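Local coordinates for 2-hydroxyisobutanoyl-CoA mutase large subunit (Aquincola tertiaricarbonis, PDB 4R3U), which catalyses, with a small cobalamin-binding subunit, the interconversion of 2-hydroxyisobutyryl-CoA and (S)-3-hydroxybutyryl-CoA, at residues A166-L170 / E171-V175; Q364-S367 / A368-G372. All coordinates share one frame; numbering follows the deposited sequence.

Interaction 1 (A166-L170 / E171-V175); sequences ADIDL and EKISV
Asp169 and Lys172 close a type I beta turn in the loop that leads from helix 158-164 into barrel strand 175-178. Lys172 N bonds to Asp169 O at 3.0 Å, from above the carbonyl plane. Ile173 N adds a weak bond to the same oxygen. The Asp169 side chain makes an Asx turn: OD1 accepts Glu171 N at 3.3 Å on its anti side. CG lies anti to the backbone N (chi1 -165°), which carries the carboxylate forward over the turn. Lys172 crosses the carboxylate and bends at its last torsion (79°), bringing NZ within 2.8 Å of Asp169 OD2 in a salt bridge, on the syn side but tilted out of the carboxylate plane. Ile168 CG2 meets Ile173 CG2 at 3.7 Å, and Leu170 CD2 meets Val175 CG2 at 3.8 Å. With an alanine in place of Asp169, Lys172 NZ would probably lose its close anionic mate and the Glu171 amide its side-chain acceptor. Glu171 OE2 is bonded to Asp200 N, while OE1 makes a long ion pair with Lys172 NZ. Glu171 OE1 also stands 4.2 Å from Asp169 OD1, so the lysine charge probably offsets the repulsion between the two carboxylates.

Interaction 2 (Q364-S367 / A368-G372); sequences QALS and AVLGG
The flat groups between Leu366 and Leu370 and their neighbours are the peptide units of helix 357-370, met at their carbonyl oxygens by N-H groups. Leu366 O takes Leu370 N nearly along the C=O axis at 2.9 Å. Ala365 O receives Val369 N in the carbonyl plane at 3.1 Å, and Val369 CG2 also touches Ala365 O at 3.3 Å. At Gln364 O, Ala368 N is tilted 26° from the carbonyl plane. At Ser367 O, Gly371 N comes in at 2.8 Å, tilted 31°. Leu366 and Leu370 pack one turn apart. Leu366 CG is anti to the backbone N (chi1 -176°), which brings Leu366 CD1 to 4.0 Å from Leu370 CG. Both side chains also reach the second subunit, Leu366 on its Phe306 and Leu370 on its Phe307. Gly372, with positive phi, is the first residue to leave helical geometry, in a Schellman motif, and its N makes a weak bond back to Val369 O. A beta carbon on Gly371 would clash with Ser367 O. Two buried polar atoms have partners outside: Ser367 OG bonds to Phe306 O of its own chain, and Gln364 NE2 to Thr348 OG1. Each carbonyl of residues 364-367 is thus taken by the N-H four residues on, which leaves these buried oxygens bonded.

Interactions 1 and 2 occupy comparable places in the barrel. Each lies where the chain leaves a helix for a parallel strand, 175-178 after interaction 1 and 375-377 after interaction 2. Strands 125-128 and 97-102 lie between those two in the sheet. The contact centres are 27 Å apart, and the nearest atoms about 15 Å, so they do not touch. Both lie within about 10 Å of a bound ligand. The Val175 side chain is about 9 Å from bound 3-hydroxybutanoyl-CoA and about 6 Å from that of substrate-binding Arg99. In interaction 2, the Val369 side chain is about 8 Å from that of substrate-binding Met98, and the Gln364 side chain about 9 Å from 5'-deoxyadenosine.

Interaction 1 (A166-L170 / E171-V175)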
loop_
_atom_site.group_PDB
_atom_site.type_symbol
_atom_site.label_atom_id
_atom_site.label_comp_id
_atom_site.label_asym_id
_atom_site.label_seq_id
_atom_site.Cartn_x
_atom_site.Cartn_y
_atom_site.Cartn_z
ATOM N N ALA A 166 4.909 -2.531 -34.125
ATOM C CA ALA A 166 5.864 -1.718 -34.870
ATOM C C ALA A 166 6.960 -1.238 -33.934
ATOM O O ALA A 166 6.667 -0.819 -32.814
ATOM C CB ALA A 166 5.157 -0.530 -35.510
ATOM N N ASP A 167 8.226 -1.350 -34.381
ATOM C CA ASP A 167 9.427 -0.946 -33.632
ATOM C C ASP A 167 9.602 -1.691 -32.280
ATOM O O ASP A 167 10.268 -1.182 -31.380
ATOM C CB ASP A 167 9.505 0.599 -33.453
ATOM C CG ASP A 167 9.029 1.407 -34.651
ATOM O OD1 ASP A 167 9.716 1.374 -35.712
ATOM O OD2 ASP A 167 7.960 2.042 -34.544
ATOM N N ILE A 168 9.022 -2.902 -32.154
ATOM C CA ILE A 168 9.112 -3.704 -30.932
ATOM C C ILE A 168 9.932 -4.932 -31.218
ATOM O O ILE A 168 9.534 -5.720 -32.072
ATOM C CB ILE A 168 7.688 -4.073 -30.362
ATOM C CG1 ILE A 168 6.768 -2.819 -30.117
ATOM C CG2 ILE A 168 7.799 -4.997 -29.133
ATOM C CD1 ILE A 168 7.054 -1.911 -28.877
ATOM N N ASP A 169 11.073 -5.109 -30.521
ATOM C CA ASP A 169 11.959 -6.278 -30.776
ATOM C C ASP A 169 11.386 -7.466 -30.052
ATOM O O ASP A 169 11.602 -7.592 -28.856
ATOM C CB ASP A 169 13.414 -6.013 -30.329
ATOM C CG ASP A 169 14.429 -6.996 -30.858
ATOM O OD1 ASP A 169 14.071 -8.177 -31.051
ATOM O OD2 ASP A 169 15.582 -6.584 -31.094
ATOM N N LEU A 170 10.654 -8.326 -30.767
ATOM C CA LEU A 170 9.957 -9.475 -30.182
ATOM C C LEU A 170 10.844 -10.522 -29.523
ATOM O O LEU A 170 10.358 -11.260 -28.639
ATOM C CB LEU A 170 8.910 -10.104 -31.138
ATOM C CG LEU A 170 7.973 -9.156 -31.886
ATOM C CD1 LEU A 170 7.236 -9.890 -32.986
ATOM C CD2 LEU A 170 7.054 -8.430 -30.964
ATOM N N GLU A 171 12.139 -10.556 -29.927
ATOM C CA GLU A 171 13.164 -11.429 -29.358
ATOM C C GLU A 171 13.772 -10.858 -28.061
ATOM O O GLU A 171 14.384 -11.605 -27.306
ATOM C CB GLU A 171 14.281 -11.640 -30.349
ATOM C CG GLU A 171 13.997 -12.652 -31.430
ATOM C CD GLU A 171 15.136 -12.659 -32.422
ATOM O OE1 GLU A 171 15.877 -11.649 -32.472
ATOM O OE2 GLU A 171 15.300 -13.675 -33.137
ATOM N N LYS A 172 13.604 -9.549 -27.805
ATOM C CA LYS A 172 14.128 -8.856 -26.628
ATOM C C LYS A 172 13.101 -8.479 -25.529
ATOM O O LYS A 172 13.498 -8.111 -24.425
ATOM C CB LYS A 172 15.003 -7.688 -27.071
ATOM C CG LYS A 172 16.345 -8.209 -27.604
ATOM C CD LYS A 172 17.104 -7.274 -28.500
ATOM C CE LYS A 172 18.013 -8.090 -29.404
ATOM N NZ LYS A 172 17.302 -8.723 -30.564
ATOM N N ILE A 173 11.804 -8.596 -25.818
ATOM C CA ILE A 173 10.728 -8.350 -24.841
ATOM C C ILE A 173 9.619 -9.399 -25.018
ATOM O O ILE A 173 9.311 -9.762 -26.162
ATOM C CB ILE A 173 10.180 -6.867 -24.867
ATOM C CG1 ILE A 173 9.328 -6.540 -23.605
ATOM C CG2 ILE A 173 9.429 -6.513 -26.166
ATOM C CD1 ILE A 173 9.078 -5.008 -23.303
ATOM N N SER A 174 9.008 -9.875 -23.912
ATOM C CA SER A 174 7.874 -10.817 -24.021
ATOM C C SER A 174 6.568 -10.060 -24.335
ATOM O O SER A 174 6.355 -8.939 -23.846
ATOM C CB SER A 174 7.714 -11.676 -22.771
ATOM O OG SER A 174 7.450 -10.900 -21.617
ATOM N N VAL A 175 5.730 -10.677 -25.186
ATOM C CA VAL A 175 4.448 -10.146 -25.646
ATOM C C VAL A 175 3.268 -11.079 -25.323
ATOM O O VAL A 175 3.132 -12.147 -25.940
ATOM C CB VAL A 175 4.479 -9.750 -27.158
ATOM C CG1 VAL A 175 3.118 -9.229 -27.636
ATOM C CG2 VAL A 175 5.592 -8.733 -27.451
#

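Interaction 2 (Q364-S367 / A368-G372)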
loop_
_atom_site.group_PDB
_atom_site.type_symbol
_atom_site.label_atom_id
_atom_site.label_comp_id
_atom_site.label_asym_id
_atom_site.label_seq_id
_atom_site.Cartn_x
_atom_site.Cartn_y
_atom_site.Cartn_z
ATOM N N GLN A 364 -2.697 -5.205 -2.612
ATOM C CA GLN A 364 -2.934 -6.300 -3.545
ATOM C C GLN A 364 -1.671 -6.643 -4.358
ATOM O O GLN A 364 -1.369 -7.818 -4.528
ATOM C CB GLN A 364 -4.137 -5.998 -4.431
ATOM C CG GLN A 364 -5.453 -6.043 -3.671
ATOM C CD GLN A 364 -6.565 -5.347 -4.410
ATOM O OE1 GLN A 364 -6.553 -5.251 -5.645
ATOM N NE2 GLN A 364 -7.567 -4.847 -3.667
ATOM N N ALA A 365 -0.888 -5.623 -4.783
ATOM C CA ALA A 365 0.372 -5.816 -5.452
ATOM C C ALA A 365 1.336 -6.532 -4.489
ATOM O O ALA A 365 1.995 -7.488 -4.894
ATOM C CB ALA A 365 0.940 -4.485 -5.876
ATOM N N LEU A 366 1.393 -6.105 -3.217
ATOM C CA LEU A 366 2.244 -6.710 -2.195
ATOM C C LEU A 366 1.905 -8.189 -1.951
ATOM O O LEU A 366 2.825 -9.000 -1.859
ATOM C CB LEU A 366 2.254 -5.893 -0.885
ATOM C CG LEU A 366 3.219 -6.406 0.229
ATOM C CD1 LEU A 366 4.701 -6.453 -0.268
ATOM C CD2 LEU A 366 3.065 -5.606 1.489
ATOM N N SER A 367 0.605 -8.537 -1.873
ATOM C CA SER A 367 0.110 -9.915 -1.734
ATOM C C SER A 367 0.623 -10.776 -2.917
ATOM O O SER A 367 1.025 -11.913 -2.713
ATOM C CB SER A 367 -1.419 -9.936 -1.731
ATOM O OG SER A 367 -1.994 -9.851 -0.440
ATOM N N ALA A 368 0.630 -10.224 -4.133
ATOM C CA ALA A 368 1.110 -10.930 -5.329
ATOM C C ALA A 368 2.615 -11.250 -5.257
ATOM O O ALA A 368 3.032 -12.356 -5.626
ATOM C CB ALA A 368 0.803 -10.109 -6.576
ATOM N N VAL A 369 3.404 -10.284 -4.747
ATOM C CA VAL A 369 4.864 -10.353 -4.582
ATOM C C VAL A 369 5.211 -11.365 -3.473
ATOM O O VAL A 369 6.100 -12.199 -3.649
ATOM C CB VAL A 369 5.426 -8.926 -4.307
ATOM C CG1 VAL A 369 6.905 -8.958 -3.931
ATOM C CG2 VAL A 369 5.207 -8.023 -5.511
ATOM N N LEU A 370 4.482 -11.303 -2.340
ATOM C CA LEU A 370 4.657 -12.201 -1.203
ATOM C C LEU A 370 4.165 -13.601 -1.598
ATOM O O LEU A 370 4.668 -14.604 -1.074
ATOM C CB LEU A 370 3.908 -11.662 0.042
ATOM C CG LEU A 370 4.355 -10.315 0.632
ATOM C CD1 LEU A 370 3.714 -10.095 1.970
ATOM C CD2 LEU A 370 5.896 -10.189 0.765
ATOM N N GLY A 371 3.213 -13.633 -2.540
ATOM C CA GLY A 371 2.639 -14.830 -3.152
ATOM C C GLY A 371 3.501 -15.476 -4.225
ATOM O O GLY A 371 3.220 -16.608 -4.635
ATOM N N GLY A 372 4.552 -14.782 -4.682
ATOM C CA GLY A 372 5.519 -15.324 -5.640
ATOM C C GLY A 372 5.106 -15.318 -7.105
ATOM O O GLY A 372 5.503 -16.212 -7.858
#